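Long-range contact in protein phosphatase 2C (Toxoplasma gondii, PDB 3D8K), which probably removes phosphate by hydrolysis from phosphoserine and phosphothreonine residues of proteins, as a manganese-dependent PP2C-family phosphatase: residues 125-130 with 253-258. Residues are numbered along the deposited sequence; the frame is centred on the assembly and turned at random.
Sequences GRQIVP and DVTTFF
Ile128 N donates to Thr256 O at 2.8 Å, from above the carbonyl plane. On the other side of the single bridge between Gln127 and Phe257, Phe258 N bonds weakly to Arg126 O (3.4 Å); the two bonds bracket Gln127 and Phe257 as an antiparallel non-hydrogen-bonded pair. Where the strands diverge past Ile128 and Thr256, water 1 joins them: it donates to Ile128 O (2.8 Å) and accepts from Thr256 N and from the Gln127 side-chain NE2. The Gln127 chain runs extended across the Phe257 ring, its CG 3.6 Å from the ring centroid in a CH-pi contact and its amide 17° from parallel to the ring. A bend at chi2 (57°) brings Arg126 CD to 3.7 Å from Phe258 CZ, and NE lies over that ring's face; its NH2 makes a salt bridge to Asp263 and a hydrogen bond to Ser182, and the cation-pi attraction to Phe258 is weak at most. Ile128 CD1 packs on Phe258 CB at 4.0 Å, next to Val123. The strands cross at 117°, far from antiparallel, in keeping with a single bridge that does not extend either sheet: edge strand 253-259 of one sheet of the PP2C beta-sandwich, bonded to strand 165-173, meets outermost strand 127-129 of a small three-stranded sheet.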
ATOM      1  N   GLY C 125      38.565   8.653  16.569  1.00 27.06           N
ATOM      2  CA  GLY C 125      38.880   7.443  15.834  1.00 27.91           C
ATOM      3  C   GLY C 125      37.749   6.443  15.739  1.00 27.85           C
ATOM      4  O   GLY C 125      37.770   5.401  16.414  1.00 30.06           O
ATOM      5  N   ARG C 126      36.758   6.772  14.917  1.00 24.89           N
ATOM      6  CA  ARG C 126      35.598   5.910  14.672  1.00 25.03           C
ATOM      7  C   ARG C 126      34.410   6.114  15.602  1.00 23.56           C
ATOM      8  O   ARG C 126      33.273   5.949  15.187  1.00 23.93           O
ATOM      9  CB  ARG C 126      35.999   4.425  14.679  1.00 25.60           C
ATOM     10  CG  ARG C 126      35.590   3.640  13.434  1.00 24.82           C
ATOM     11  CD  ARG C 126      36.153   4.252  12.167  1.00 26.15           C
ATOM     12  NE  ARG C 126      35.733   3.523  10.972  1.00 28.92           N
ATOM     13  CZ  ARG C 126      36.434   2.550  10.402  1.00 28.49           C
ATOM     14  NH1 ARG C 126      37.599   2.183  10.911  1.00 31.15           N
ATOM     15  NH2 ARG C 126      35.968   1.940   9.326  1.00 27.74           N
ATOM     16  N   GLN C 127      34.649   6.477  16.852  1.00 22.49           N
ATOM     17  CA  GLN C 127      33.532   6.686  17.758  1.00 20.71           C
ATOM     18  C   GLN C 127      33.015   8.085  17.562  1.00 20.35           C
ATOM     19  O   GLN C 127      33.778   9.017  17.438  1.00 21.62           O
ATOM     20  CB  GLN C 127      33.949   6.516  19.214  1.00 18.40           C
ATOM     21  CG  GLN C 127      32.770   6.153  20.135  1.00 16.96           C
ATOM     22  CD  GLN C 127      33.187   5.826  21.571  1.00 15.84           C
ATOM     23  OE1 GLN C 127      34.289   5.320  21.825  1.00 16.22           O
ATOM     24  NE2 GLN C 127      32.292   6.089  22.509  1.00 10.74           N
ATOM     25  N   ILE C 128      31.706   8.233  17.522  1.00 21.46           N
ATOM     26  CA  ILE C 128      31.127   9.546  17.353  1.00 22.35           C
ATOM     27  C   ILE C 128      30.849  10.143  18.727  1.00 24.00           C
ATOM     28  O   ILE C 128      30.101   9.572  19.534  1.00 25.39           O
ATOM     29  CB  ILE C 128      29.832   9.452  16.525  1.00 21.17           C
ATOM     30  CG1 ILE C 128      30.182   8.990  15.106  1.00 19.52           C
ATOM     31  CG2 ILE C 128      29.104  10.784  16.528  1.00 19.54           C
ATOM     32  CD1 ILE C 128      29.003   8.747  14.227  1.00 18.75           C
ATOM     33  N   VAL C 129      31.488  11.271  19.011  1.00 24.65           N
ATOM     34  CA  VAL C 129      31.284  11.943  20.288  1.00 25.37           C
ATOM     35  C   VAL C 129      29.931  12.637  20.216  1.00 25.23           C
ATOM     36  O   VAL C 129      29.613  13.311  19.239  1.00 24.39           O
ATOM     37  CB  VAL C 129      32.400  12.985  20.572  1.00 25.85           C
ATOM     38  CG1 VAL C 129      32.112  13.721  21.871  1.00 26.30           C
ATOM     39  CG2 VAL C 129      33.748  12.290  20.657  1.00 24.37           C
ATOM     40  N   PRO C 130      29.105  12.457  21.244  1.00 26.96           N
ATOM     41  CA  PRO C 130      27.783  13.081  21.256  1.00 29.94           C
ATOM     42  C   PRO C 130      27.821  14.554  21.597  1.00 33.10           C
ATOM     43  O   PRO C 130      28.752  15.028  22.247  1.00 34.85           O
ATOM     44  CB  PRO C 130      27.037  12.268  22.301  1.00 28.90           C
ATOM     45  CG  PRO C 130      28.107  11.925  23.265  1.00 29.35           C
ATOM     46  CD  PRO C 130      29.259  11.532  22.378  1.00 27.89           C
ATOM     47  N   ASP C 253      25.085   1.496  28.895  1.00 26.51           N
ATOM     48  CA  ASP C 253      26.231   2.243  28.401  1.00 27.61           C
ATOM     49  C   ASP C 253      25.909   2.379  26.917  1.00 25.01           C
ATOM     50  O   ASP C 253      25.894   1.395  26.196  1.00 25.57           O
ATOM     51  CB  ASP C 253      27.506   1.417  28.626  1.00 32.93           C
ATOM     52  CG  ASP C 253      28.632   1.785  27.673  1.00 39.61           C
ATOM     53  OD1 ASP C 253      28.863   3.002  27.486  1.00 43.45           O
ATOM     54  OD2 ASP C 253      29.294   0.857  27.127  1.00 41.01           O
ATOM     55  N   VAL C 254      25.604   3.592  26.476  1.00 23.06           N
ATOM     56  CA  VAL C 254      25.266   3.828  25.083  1.00 23.33           C
ATOM     57  C   VAL C 254      26.388   4.509  24.295  1.00 23.94           C
ATOM     58  O   VAL C 254      26.764   5.638  24.592  1.00 24.73           O
ATOM     59  CB  VAL C 254      24.009   4.702  24.966  1.00 23.74           C
ATOM     60  CG1 VAL C 254      23.636   4.884  23.500  1.00 22.60           C
ATOM     61  CG2 VAL C 254      22.861   4.067  25.735  1.00 25.44           C
ATOM     62  N   THR C 255      26.905   3.829  23.281  1.00 24.30           N
ATOM     63  CA  THR C 255      27.977   4.376  22.455  1.00 25.03           C
ATOM     64  C   THR C 255      27.521   4.512  21.008  1.00 25.14           C
ATOM     65  O   THR C 255      26.557   3.859  20.595  1.00 25.19           O
ATOM     66  CB  THR C 255      29.226   3.466  22.492  1.00 26.40           C
ATOM     67  OG1 THR C 255      28.861   2.125  22.134  1.00 28.70           O
ATOM     68  CG2 THR C 255      29.844   3.459  23.875  1.00 25.62           C
ATOM     69  N   THR C 256      28.204   5.360  20.238  1.00 24.08           N
ATOM     70  CA  THR C 256      27.862   5.549  18.829  1.00 23.44           C
ATOM     71  C   THR C 256      29.125   5.538  17.971  1.00 23.45           C
ATOM     72  O   THR C 256      30.137   6.118  18.350  1.00 25.45           O
ATOM     73  CB  THR C 256      27.131   6.876  18.597  1.00 23.69           C
ATOM     74  OG1 THR C 256      26.059   7.002  19.534  1.00 24.49           O
ATOM     75  CG2 THR C 256      26.551   6.919  17.196  1.00 23.98           C
ATOM     76  N   PHE C 257      29.058   4.863  16.825  1.00 21.61           N
ATOM     77  CA  PHE C 257      30.181   4.748  15.894  1.00 19.53           C
ATOM     78  C   PHE C 257      29.656   4.725  14.458  1.00 19.65           C
ATOM     79  O   PHE C 257      28.489   4.440  14.220  1.00 20.83           O
ATOM     80  CB  PHE C 257      30.930   3.423  16.076  1.00 18.40           C
ATOM     81  CG  PHE C 257      31.585   3.234  17.420  1.00 18.34           C
ATOM     82  CD1 PHE C 257      30.824   3.125  18.584  1.00 16.20           C
ATOM     83  CD2 PHE C 257      32.971   3.080  17.511  1.00 16.66           C
ATOM     84  CE1 PHE C 257      31.425   2.863  19.804  1.00 14.87           C
ATOM     85  CE2 PHE C 257      33.575   2.816  18.733  1.00 14.35           C
ATOM     86  CZ  PHE C 257      32.800   2.707  19.881  1.00 14.15           C
ATOM     87  N   PHE C 258      30.521   5.013  13.495  1.00 18.70           N
ATOM     88  CA  PHE C 258      30.114   4.934  12.099  1.00 19.62           C
ATOM     89  C   PHE C 258      30.988   3.857  11.483  1.00 17.94           C
ATOM     90  O   PHE C 258      32.085   3.598  11.962  1.00 19.46           O
ATOM     91  CB  PHE C 258      30.320   6.254  11.362  1.00 20.65           C
ATOM     92  CG  PHE C 258      31.745   6.632  11.196  1.00 22.37           C
ATOM     93  CD1 PHE C 258      32.501   7.040  12.284  1.00 24.78           C
ATOM     94  CD2 PHE C 258      32.344   6.567   9.951  1.00 24.94           C
ATOM     95  CE1 PHE C 258      33.837   7.376  12.135  1.00 26.65           C
ATOM     96  CE2 PHE C 258      33.685   6.899   9.785  1.00 27.00           C
ATOM     97  CZ  PHE C 258      34.435   7.307  10.885  1.00 27.37           C
TER
HETATM   98  O   HOH W   1      29.966   7.539  21.392  1.00 19.40           O